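Local coordinates for protein putative Zn-dependent Alcohol Dehydrogenase (PDB 3IV6) that binds S-adenosylmethionine in a Rossmann-like fold and, despite its dehydrogenase name, is probably an S-adenosylmethionine-dependent methyltransferase of unknown substrate, at residues A[55-60]-A[81-86]; A[117-122]-A[133-138]; A[157-162]-A[183-188]. One frame throughout, in Å; residues are numbered along the deposited sequence.

Contact 1 (A[55-60]-A[81-86]); sequences STRFLI and DDLAEA. With SAM (S-adenosylmethionine), chain E.
Leu83 lays one branch of its isobutyl fork against the aliphatic base of Arg57, with Leu83 CD1 3.9 Å from Arg57 CG. The other branch meets Ile60 tip to tip, Leu83 CD2 to Ile60 CD1 at 4.2 Å. With CG of Leu83 anti to its backbone N (chi1 176°), the fork is carried from helix 77-86 toward helix 57-65, and a branched leucine can serve two neighbours one helical turn apart. Arg57 then bends at chi2 (-103°), and its guanidinium reaches Ala86, whose small CB sits over one face, 3.8 Å from Arg57 NH1. The charge itself is answered within its own helix, by a salt bridge from NE to Glu61. These are the helices that follow strands 48-52 and 69-74 of the Rossmann-like sheet. The turn leading into helix 57-65 also holds the ligand: the amino N of SAM donates to Ser55 OG at 2.7 Å, and Thr56 OG1 lies 3.0 Å from the carboxylate O. The turn before helix 57-65 thus presents two hydroxyls to the methionine end of SAM, while the helix itself packs on helix 77-86 through apolar contact and the carbon chain of an arginine.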
loop_
_atom_site.group_PDB
_atom_site.type_symbol
_atom_site.label_atom_id
_atom_site.label_comp_id
_atom_site.label_asym_id
_atom_site.label_seq_id
_atom_site.Cartn_x
_atom_site.Cartn_y
_atom_site.Cartn_z
ATOM N N SER A 55 -5.910 3.626 5.776
ATOM C CA SER A 55 -6.281 4.762 4.941
ATOM C C SER A 55 -7.440 4.412 4.015
ATOM O O SER A 55 -8.166 5.291 3.552
ATOM C CB SER A 55 -5.080 5.240 4.123
ATOM O OG SER A 55 -4.763 4.318 3.096
ATOM N N THR A 56 -7.607 3.120 3.747
ATOM C CA THR A 56 -8.651 2.652 2.827
ATOM C C THR A 56 -10.015 2.528 3.520
ATOM O O THR A 56 -10.629 1.441 3.607
ATOM C CB THR A 56 -8.281 1.317 2.132
ATOM O OG1 THR A 56 -6.858 1.210 2.045
ATOM C CG2 THR A 56 -8.840 1.276 0.728
ATOM N N ARG A 57 -10.499 3.692 3.947
ATOM C CA ARG A 57 -11.675 3.791 4.782
ATOM C C ARG A 57 -12.981 3.274 4.165
ATOM O O ARG A 57 -13.828 2.756 4.890
ATOM C CB ARG A 57 -11.842 5.228 5.281
ATOM C CG ARG A 57 -13.072 5.416 6.127
ATOM C CD ARG A 57 -14.146 6.090 5.340
ATOM N NE ARG A 57 -15.407 6.055 6.068
ATOM C CZ ARG A 57 -15.963 7.107 6.665
ATOM N NH1 ARG A 57 -15.397 8.315 6.611
ATOM N NH2 ARG A 57 -17.110 6.944 7.308
ATOM N N PHE A 58 -13.148 3.408 2.848
ATOM C CA PHE A 58 -14.417 3.028 2.224
ATOM C C PHE A 58 -14.432 1.549 1.867
ATOM O O PHE A 58 -15.462 0.891 1.988
ATOM C CB PHE A 58 -14.783 3.951 1.040
ATOM C CG PHE A 58 -14.860 5.398 1.442
ATOM C CD1 PHE A 58 -15.825 5.820 2.344
ATOM C CD2 PHE A 58 -13.922 6.320 0.993
ATOM C CE1 PHE A 58 -15.876 7.144 2.755
ATOM C CE2 PHE A 58 -13.969 7.626 1.401
ATOM C CZ PHE A 58 -14.947 8.039 2.284
ATOM N N LEU A 59 -13.273 1.026 1.471
ATOM C CA LEU A 59 -13.106 -0.413 1.337
ATOM C C LEU A 59 -13.378 -1.125 2.662
ATOM O O LEU A 59 -14.077 -2.117 2.722
ATOM C CB LEU A 59 -11.704 -0.752 0.867
ATOM C CG LEU A 59 -11.481 -2.256 0.919
ATOM C CD1 LEU A 59 -12.485 -2.965 -0.008
ATOM C CD2 LEU A 59 -10.094 -2.548 0.463
ATOM N N ILE A 60 -12.839 -0.601 3.745
ATOM C CA ILE A 60 -13.056 -1.243 5.023
ATOM C C ILE A 60 -14.541 -1.221 5.369
ATOM O O ILE A 60 -15.074 -2.178 5.912
ATOM C CB ILE A 60 -12.172 -0.581 6.099
ATOM C CG1 ILE A 60 -10.697 -0.965 5.864
ATOM C CG2 ILE A 60 -12.643 -0.929 7.512
ATOM C CD1 ILE A 60 -9.647 0.170 6.207
ATOM N N ASP A 81 -6.111 6.120 14.444
ATOM C CA ASP A 81 -6.949 6.888 15.358
ATOM C C ASP A 81 -8.076 7.565 14.605
ATOM O O ASP A 81 -9.234 7.499 15.034
ATOM C CB ASP A 81 -6.115 7.889 16.177
ATOM C CG ASP A 81 -5.333 7.225 17.331
ATOM O OD1 ASP A 81 -5.592 6.042 17.630
ATOM O OD2 ASP A 81 -4.469 7.898 17.947
ATOM N N ASP A 82 -7.731 8.176 13.472
ATOM C CA ASP A 82 -8.699 8.857 12.605
ATOM C C ASP A 82 -9.706 7.879 11.999
ATOM O O ASP A 82 -10.886 8.215 11.769
ATOM C CB ASP A 82 -7.979 9.601 11.476
ATOM C CG ASP A 82 -7.324 10.904 11.943
ATOM O OD1 ASP A 82 -7.445 11.225 13.147
ATOM O OD2 ASP A 82 -6.691 11.600 11.100
ATOM N N LEU A 83 -9.228 6.658 11.748
ATOM C CA LEU A 83 -10.070 5.607 11.195
ATOM C C LEU A 83 -11.057 5.145 12.268
ATOM O O LEU A 83 -12.260 5.054 12.012
ATOM C CB LEU A 83 -9.238 4.438 10.652
ATOM C CG LEU A 83 -10.175 3.315 10.186
ATOM C CD1 LEU A 83 -11.035 3.731 8.990
ATOM C CD2 LEU A 83 -9.477 1.999 9.955
ATOM N N ALA A 84 -10.548 4.867 13.469
ATOM C CA ALA A 84 -11.387 4.485 14.605
ATOM C C ALA A 84 -12.399 5.568 14.937
ATOM O O ALA A 84 -13.472 5.292 15.457
ATOM C CB ALA A 84 -10.545 4.197 15.817
ATOM N N GLU A 85 -12.055 6.811 14.654
ATOM C CA GLU A 85 -13.021 7.886 14.837
ATOM C C GLU A 85 -14.181 7.826 13.813
ATOM O O GLU A 85 -15.354 7.856 14.187
ATOM C CB GLU A 85 -12.304 9.232 14.818
ATOM C CG GLU A 85 -13.212 10.444 14.783
ATOM C CD GLU A 85 -12.418 11.729 14.643
ATOM O OE1 GLU A 85 -12.262 12.218 13.489
ATOM O OE2 GLU A 85 -11.942 12.232 15.692
ATOM N N ALA A 86 -13.831 7.728 12.532
ATOM C CA ALA A 86 -14.793 7.592 11.454
ATOM C C ALA A 86 -15.680 6.344 11.567
ATOM O O ALA A 86 -16.748 6.281 10.955
ATOM C CB ALA A 86 -14.067 7.600 10.128
HETATM N N SAM E . -3.563 4.776 0.738
HETATM C CA SAM E . -3.909 4.277 -0.581
HETATM C C SAM E . -5.294 3.667 -0.589
HETATM O O SAM E . -6.012 3.593 0.418
HETATM O OXT SAM E . -5.684 3.265 -1.661
HETATM C CB SAM E . -2.846 3.321 -1.111
HETATM C CG SAM E . -1.534 3.282 -0.316
HETATM S SD SAM E . -1.510 2.262 1.193
HETATM C CE SAM E . -3.234 1.720 1.368
HETATM C "C5'" SAM E . -1.191 3.481 2.518
HETATM C "C4'" SAM E . -1.654 3.150 3.932
HETATM O "O4'" SAM E . -0.944 2.023 4.416
HETATM C "C3'" SAM E . -1.365 4.262 4.924
HETATM O "O3'" SAM E . -2.439 4.280 5.835
HETATM C "C2'" SAM E . -0.134 3.800 5.676
HETATM O "O2'" SAM E . -0.157 4.212 7.026
HETATM C "C1'" SAM E . -0.226 2.287 5.598
HETATM N N9 SAM E . 1.103 1.667 5.505
HETATM C C8 SAM E . 2.119 2.047 4.667
HETATM N N7 SAM E . 3.196 1.248 4.895
HETATM C C5 SAM E . 2.891 0.349 5.872
HETATM C C6 SAM E . 3.625 -0.688 6.478
HETATM N N6 SAM E . 4.888 -0.968 6.147
HETATM N N1 SAM E . 3.021 -1.420 7.469
HETATM C C2 SAM E . 1.722 -1.111 7.853
HETATM N N3 SAM E . 0.989 -0.112 7.258
HETATM C C4 SAM E . 1.569 0.616 6.275
#

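Contact 2 (A[117-122]-A[133-138]); sequences DRLINR and LGMLSL. With SAM (S-adenosylmethionine), chain E.
Leu119 has its CG anti to the backbone N (chi1 165°), which turns the fork toward helix 125-139, and Met135 answers with CG anti to its carbonyl carbon (chi1 -62°) and a chain extended from there to the methyl. The two side chains slide past each other in opposite directions, so that CE of Met135 comes to rest 4.1 Å from CD2 of Leu119. The same methyl lies 4.3 Å from CG1 of Ile120. Met135 is modelled as selenomethionine, with SE in place of sulfur; its long unbranched chain spans backbones whose nearest CA atoms, those of Ile120 and Met135, are 11.2 Å apart. The second branch of Leu119 serves the ligand, CD1 standing 3.6 Å from C8 of the SAM adenine, while the side chain of Ile99 lies close by.

Residues 117-122 run from the last residue of strand 113-117 into the loop and short 3-10 segment before helix 125-139. That strand is the fourth along the chain in a sheet of order 3-2-1-4-5-7-6, the order of class I methyltransferases, and helix 125-139 runs back across the sheet. Met135 therefore also packs on Val114 and Asn116 of strand 113-117 and on Val144 of the next, and Ile120 on Ala146 and Val148.

Where the strand gives way to the turn, Arg118 and Asp117 form a salt bridge, NE to OD1 at 3.3 Å. The N-H points almost straight at its acceptor, which lies close to the guanidinium plane but is itself met from 38° above the carboxylate plane. Ser147 OG is a further partner of OD1, and Arg118 NH1 bonds to Ala28 O. Further along, the backbone N of Arg122 binds O of Leu119 at 3.0 Å, and the Arg122 guanidinium reaches Glu214 and Tyr153.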
loop_
_atom_site.group_PDB
_atom_site.type_symbol
_atom_site.label_atom_id
_atom_site.label_comp_id
_atom_site.label_asym_id
_atom_site.label_seq_id
_atom_site.Cartn_x
_atom_site.Cartn_y
_atom_site.Cartn_z
ATOM N N ASP A 117 -4.830 -2.025 -1.129
ATOM C CA ASP A 117 -4.859 -1.278 -2.381
ATOM C C ASP A 117 -3.644 -0.381 -2.566
ATOM O O ASP A 117 -3.559 0.672 -1.940
ATOM C CB ASP A 117 -6.114 -0.413 -2.474
ATOM C CG ASP A 117 -6.204 0.353 -3.805
ATOM O OD1 ASP A 117 -5.816 -0.196 -4.868
ATOM O OD2 ASP A 117 -6.690 1.500 -3.792
ATOM N N ARG A 118 -2.727 -0.791 -3.438
ATOM C CA ARG A 118 -1.585 0.032 -3.831
ATOM C C ARG A 118 -0.610 0.314 -2.677
ATOM O O ARG A 118 0.100 1.334 -2.645
ATOM C CB ARG A 118 -2.067 1.302 -4.513
ATOM C CG ARG A 118 -2.471 1.072 -5.962
ATOM C CD ARG A 118 -3.152 2.292 -6.596
ATOM N NE ARG A 118 -4.556 2.478 -6.241
ATOM C CZ ARG A 118 -5.277 3.543 -6.620
ATOM N NH1 ARG A 118 -4.696 4.478 -7.345
ATOM N NH2 ARG A 118 -6.568 3.695 -6.277
ATOM N N LEU A 119 -0.551 -0.629 -1.748
ATOM C CA LEU A 119 0.317 -0.537 -0.585
ATOM C C LEU A 119 1.741 -0.911 -0.977
ATOM O O LEU A 119 2.704 -0.437 -0.418
ATOM C CB LEU A 119 -0.185 -1.517 0.457
ATOM C CG LEU A 119 0.768 -1.820 1.587
ATOM C CD1 LEU A 119 1.031 -0.541 2.377
ATOM C CD2 LEU A 119 0.212 -2.933 2.457
ATOM N N ILE A 120 1.858 -1.771 -1.971
ATOM C CA ILE A 120 3.140 -2.268 -2.423
ATOM C C ILE A 120 3.910 -1.132 -3.083
ATOM O O ILE A 120 5.131 -1.161 -3.167
ATOM C CB ILE A 120 2.946 -3.499 -3.368
ATOM C CG1 ILE A 120 2.697 -4.778 -2.561
ATOM C CG2 ILE A 120 4.181 -3.750 -4.261
ATOM C CD1 ILE A 120 1.879 -5.757 -3.332
ATOM N N ASN A 121 3.182 -0.117 -3.535
ATOM C CA ASN A 121 3.794 1.006 -4.216
ATOM C C ASN A 121 4.533 1.876 -3.168
ATOM O O ASN A 121 5.386 2.702 -3.508
ATOM C CB ASN A 121 2.709 1.802 -4.938
ATOM C CG ASN A 121 2.243 1.138 -6.238
ATOM O OD1 ASN A 121 1.123 0.611 -6.329
ATOM N ND2 ASN A 121 3.097 1.181 -7.252
ATOM N N ARG A 122 4.192 1.670 -1.894
ATOM C CA ARG A 122 4.820 2.368 -0.799
ATOM C C ARG A 122 6.068 1.664 -0.313
ATOM O O ARG A 122 6.628 2.050 0.724
ATOM C CB ARG A 122 3.849 2.552 0.375
ATOM C CG ARG A 122 2.669 3.497 0.088
ATOM C CD ARG A 122 3.093 4.633 -0.857
ATOM N NE ARG A 122 2.112 4.767 -1.927
ATOM C CZ ARG A 122 2.391 4.930 -3.212
ATOM N NH1 ARG A 122 3.632 5.006 -3.634
ATOM N NH2 ARG A 122 1.401 5.020 -4.076
ATOM N N LEU A 133 5.418 -11.813 2.065
ATOM C CA LEU A 133 5.583 -12.808 3.137
ATOM C C LEU A 133 4.649 -12.556 4.355
ATOM O O LEU A 133 3.963 -13.457 4.812
ATOM C CB LEU A 133 7.050 -12.875 3.575
ATOM C CG LEU A 133 7.547 -14.129 4.308
ATOM C CD1 LEU A 133 7.048 -15.420 3.656
ATOM C CD2 LEU A 133 9.051 -14.137 4.365
ATOM N N GLY A 134 4.613 -11.327 4.855
ATOM C CA GLY A 134 3.702 -10.986 5.912
ATOM C C GLY A 134 2.238 -11.233 5.566
ATOM O O GLY A 134 1.459 -11.682 6.398
HETATM N N MSE A 135 1.827 -10.908 4.352
HETATM C CA MSE A 135 0.433 -11.084 3.993
HETATM C C MSE A 135 0.095 -12.588 3.957
HETATM O O MSE A 135 -0.972 -13.042 4.418
HETATM C CB MSE A 135 0.154 -10.443 2.645
HETATM C CG MSE A 135 0.366 -8.951 2.572
HETATM SE SE MSE A 135 0.363 -8.226 0.731
HETATM C CE MSE A 135 1.341 -6.567 1.050
ATOM N N LEU A 136 1.025 -13.348 3.401
ATOM C CA LEU A 136 0.916 -14.788 3.311
ATOM C C LEU A 136 0.900 -15.426 4.696
ATOM O O LEU A 136 0.162 -16.375 4.975
ATOM C CB LEU A 136 2.098 -15.305 2.494
ATOM C CG LEU A 136 1.844 -15.165 0.992
ATOM C CD1 LEU A 136 3.032 -15.629 0.204
ATOM C CD2 LEU A 136 0.601 -15.948 0.651
ATOM N N SER A 137 1.722 -14.877 5.569
ATOM C CA SER A 137 1.789 -15.320 6.936
ATOM C C SER A 137 0.453 -15.106 7.650
ATOM O O SER A 137 0.031 -15.951 8.432
ATOM C CB SER A 137 2.913 -14.580 7.641
ATOM O OG SER A 137 2.973 -14.923 9.001
ATOM N N LEU A 138 -0.196 -13.981 7.372
ATOM C CA LEU A 138 -1.482 -13.668 7.983
ATOM C C LEU A 138 -2.553 -14.664 7.553
ATOM O O LEU A 138 -3.339 -15.139 8.374
ATOM C CB LEU A 138 -1.914 -12.245 7.624
ATOM C CG LEU A 138 -1.101 -11.111 8.253
ATOM C CD1 LEU A 138 -1.616 -9.757 7.787
ATOM C CD2 LEU A 138 -1.130 -11.207 9.771
HETATM N N SAM E . -3.563 4.776 0.738
HETATM C CA SAM E . -3.909 4.277 -0.581
HETATM C C SAM E . -5.294 3.667 -0.589
HETATM O O SAM E . -6.012 3.593 0.418
HETATM O OXT SAM E . -5.684 3.265 -1.661
HETATM C CB SAM E . -2.846 3.321 -1.111
HETATM C CG SAM E . -1.534 3.282 -0.316
HETATM S SD SAM E . -1.510 2.262 1.193
HETATM C CE SAM E . -3.234 1.720 1.368
HETATM C "C5'" SAM E . -1.191 3.481 2.518
HETATM C "C4'" SAM E . -1.654 3.150 3.932
HETATM O "O4'" SAM E . -0.944 2.023 4.416
HETATM C "C3'" SAM E . -1.365 4.262 4.924
HETATM O "O3'" SAM E . -2.439 4.280 5.835
HETATM C "C2'" SAM E . -0.134 3.800 5.676
HETATM O "O2'" SAM E . -0.157 4.212 7.026
HETATM C "C1'" SAM E . -0.226 2.287 5.598
HETATM N N9 SAM E . 1.103 1.667 5.505
HETATM C C8 SAM E . 2.119 2.047 4.667
HETATM N N7 SAM E . 3.196 1.248 4.895
HETATM C C5 SAM E . 2.891 0.349 5.872
HETATM C C6 SAM E . 3.625 -0.688 6.478
HETATM N N6 SAM E . 4.888 -0.968 6.147
HETATM N N1 SAM E . 3.021 -1.420 7.469
HETATM C C2 SAM E . 1.722 -1.111 7.853
HETATM N N3 SAM E . 0.989 -0.112 7.258
HETATM C C4 SAM E . 1.569 0.616 6.275
#

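Contact 3 (A[157-162]-A[183-188]); sequences LKLIEY and REAGDV
The region that follows strand 143-149, before the chain returns to the main sheet at 237-244, holds five helices and a small antiparallel sheet, and this contact joins two of its elements: helix 154-164 and the turn that starts helix 187-192. Val188 is the central residue. Its CG1 methyl lies 3.7 Å from CB of Tyr162, and its CG2 methyl approaches the backbone O of Tyr162 at 3.5 Å. With CG1 anti to the backbone N (chi1 -179°), both methyls lie against the Tyr162 carbonyl and CG1 also meets its CB, a fit for a short beta-branched residue where the CA atoms of Tyr162 and Val188 are only 6.0 Å apart. Leu159, one turn back, stretches its CD2 to within 4.3 Å of Val188 CG1 and 4.5 Å of Ala185 CB.

The turn brings Ala185 and Val188 to the same side chain, Leu159, and Val188 N bonds to Ala185 O at 3.0 Å. Gly186 between them has a positive phi of 43°, readily adopted by a residue without a CB. On the other helix, CB of Tyr162 points to Val188 but the ring leads away, and its hydroxyl accepts a hydrogen bond from Lys158 NZ, so both polar ends are engaged away from the apolar patch.

Further along helix 187-192, Arg191 makes a cation-pi interaction with the Tyr162 ring and Ala192 meets Leu159; beyond that helix, Phe180 of strand 179-181 and Phe172 of helix 169-172 close round the contact.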
loop_
_atom_site.group_PDB
_atom_site.type_symbol
_atom_site.label_atom_id
_atom_site.label_comp_id
_atom_site.label_asym_id
_atom_site.label_seq_id
_atom_site.Cartn_x
_atom_site.Cartn_y
_atom_site.Cartn_z
ATOM N N LEU A 157 7.314 11.378 -13.974
ATOM C CA LEU A 157 7.633 12.042 -15.232
ATOM C C LEU A 157 8.219 13.494 -15.016
ATOM O O LEU A 157 9.202 13.880 -15.635
ATOM C CB LEU A 157 6.406 12.004 -16.162
ATOM C CG LEU A 157 5.815 10.627 -16.561
ATOM C CD1 LEU A 157 4.482 10.737 -17.349
ATOM C CD2 LEU A 157 6.804 9.761 -17.343
ATOM N N LYS A 158 7.645 14.283 -14.119
ATOM C CA LYS A 158 8.269 15.540 -13.775
ATOM C C LYS A 158 9.625 15.300 -13.091
ATOM O O LYS A 158 10.570 16.045 -13.328
ATOM C CB LYS A 158 7.369 16.386 -12.876
ATOM C CG LYS A 158 5.963 16.605 -13.428
ATOM C CD LYS A 158 5.793 17.955 -14.127
ATOM C CE LYS A 158 6.504 17.984 -15.480
ATOM N NZ LYS A 158 6.244 19.271 -16.204
ATOM N N LEU A 159 9.727 14.269 -12.254
ATOM C CA LEU A 159 10.989 13.966 -11.575
ATOM C C LEU A 159 12.140 13.646 -12.543
ATOM O O LEU A 159 13.249 14.182 -12.402
ATOM C CB LEU A 159 10.828 12.823 -10.579
ATOM C CG LEU A 159 10.194 13.144 -9.225
ATOM C CD1 LEU A 159 9.991 11.860 -8.450
ATOM C CD2 LEU A 159 11.028 14.122 -8.425
ATOM N N ILE A 160 11.889 12.760 -13.499
ATOM C CA ILE A 160 12.868 12.482 -14.547
ATOM C C ILE A 160 13.271 13.792 -15.274
ATOM O O ILE A 160 14.455 14.101 -15.399
ATOM C CB ILE A 160 12.342 11.429 -15.595
ATOM C CG1 ILE A 160 11.685 10.206 -14.926
ATOM C CG2 ILE A 160 13.421 11.021 -16.553
ATOM C CD1 ILE A 160 12.510 9.509 -13.896
ATOM N N GLU A 161 12.283 14.553 -15.740
ATOM C CA GLU A 161 12.521 15.742 -16.559
ATOM C C GLU A 161 13.374 16.744 -15.802
ATOM O O GLU A 161 14.488 17.053 -16.227
ATOM C CB GLU A 161 11.178 16.366 -17.005
ATOM C CG GLU A 161 11.212 17.772 -17.649
ATOM C CD GLU A 161 9.832 18.244 -18.197
ATOM O OE1 GLU A 161 9.641 19.478 -18.348
ATOM O OE2 GLU A 161 8.944 17.391 -18.478
ATOM N N TYR A 162 12.847 17.219 -14.671
ATOM C CA TYR A 162 13.429 18.315 -13.888
ATOM C C TYR A 162 14.711 17.923 -13.118
ATOM O O TYR A 162 15.390 18.762 -12.506
ATOM C CB TYR A 162 12.369 18.889 -12.928
ATOM C CG TYR A 162 11.115 19.492 -13.582
ATOM C CD1 TYR A 162 11.058 19.752 -14.945
ATOM C CD2 TYR A 162 9.993 19.803 -12.812
ATOM C CE1 TYR A 162 9.938 20.290 -15.518
ATOM C CE2 TYR A 162 8.862 20.349 -13.378
ATOM C CZ TYR A 162 8.835 20.596 -14.735
ATOM O OH TYR A 162 7.703 21.142 -15.316
ATOM N N ARG A 183 13.461 12.626 -0.867
ATOM C CA ARG A 183 14.185 13.523 0.015
ATOM C C ARG A 183 15.603 13.788 -0.474
ATOM O O ARG A 183 16.371 14.447 0.208
ATOM C CB ARG A 183 14.249 12.886 1.407
ATOM C CG ARG A 183 14.902 13.716 2.489
ATOM C CD ARG A 183 14.894 12.963 3.798
ATOM N NE ARG A 183 15.060 13.860 4.930
ATOM C CZ ARG A 183 16.214 14.451 5.248
ATOM N NH1 ARG A 183 17.298 14.235 4.502
ATOM N NH2 ARG A 183 16.284 15.258 6.309
ATOM N N GLU A 184 15.934 13.272 -1.653
ATOM C CA GLU A 184 17.297 13.338 -2.164
ATOM C C GLU A 184 17.329 13.908 -3.578
ATOM O O GLU A 184 18.399 14.115 -4.150
ATOM C CB GLU A 184 17.947 11.953 -2.141
ATOM C CG GLU A 184 18.387 11.496 -0.760
ATOM C CD GLU A 184 19.827 11.859 -0.457
ATOM O OE1 GLU A 184 20.304 12.888 -0.980
ATOM O OE2 GLU A 184 20.481 11.114 0.303
ATOM N N ALA A 185 16.149 14.160 -4.135
ATOM C CA ALA A 185 16.017 15.061 -5.275
ATOM C C ALA A 185 16.047 16.520 -4.830
ATOM O O ALA A 185 16.181 17.426 -5.654
ATOM C CB ALA A 185 14.736 14.763 -6.039
ATOM N N GLY A 186 15.922 16.739 -3.526
ATOM C CA GLY A 186 15.862 18.083 -2.981
ATOM C C GLY A 186 14.977 19.002 -3.800
ATOM O O GLY A 186 13.760 18.825 -3.849
ATOM N N ASP A 187 15.592 19.989 -4.444
ATOM C CA ASP A 187 14.856 21.119 -4.996
ATOM C C ASP A 187 13.974 20.686 -6.162
ATOM O O ASP A 187 12.991 21.352 -6.490
ATOM C CB ASP A 187 15.820 22.218 -5.446
ATOM C CG ASP A 187 15.107 23.394 -6.083
ATOM O OD1 ASP A 187 14.369 24.103 -5.367
ATOM O OD2 ASP A 187 15.284 23.610 -7.300
ATOM N N VAL A 188 14.332 19.568 -6.786
ATOM C CA VAL A 188 13.569 19.039 -7.910
ATOM C C VAL A 188 12.190 18.562 -7.464
ATOM O O VAL A 188 11.210 18.695 -8.197
ATOM C CB VAL A 188 14.307 17.875 -8.596
ATOM C CG1 VAL A 188 13.498 17.354 -9.773
ATOM C CG2 VAL A 188 15.691 18.317 -9.046
#

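From the N terminus the three contacts follow in series, without nesting or crossing. Contact 1 closes a loop that runs through strand 69-74, joining the helices after the first two strands of the main sheet. Contact 2 closes a shorter loop, folding helix 125-139 back on the turn after strand 113-117. Contact 3 closes a loop through helix 169-172 and strands 173-174 and 179-181, the first two of the small antiparallel sheet. Contacts 1 and 2 touch SAM, from just after the C-terminal end of strand 48-52 and from the C-terminal end of strand 113-117, their nearest atoms about 5 Å apart. Contact 3, about 27 Å from contact 2 centre to centre, lies remote from that site.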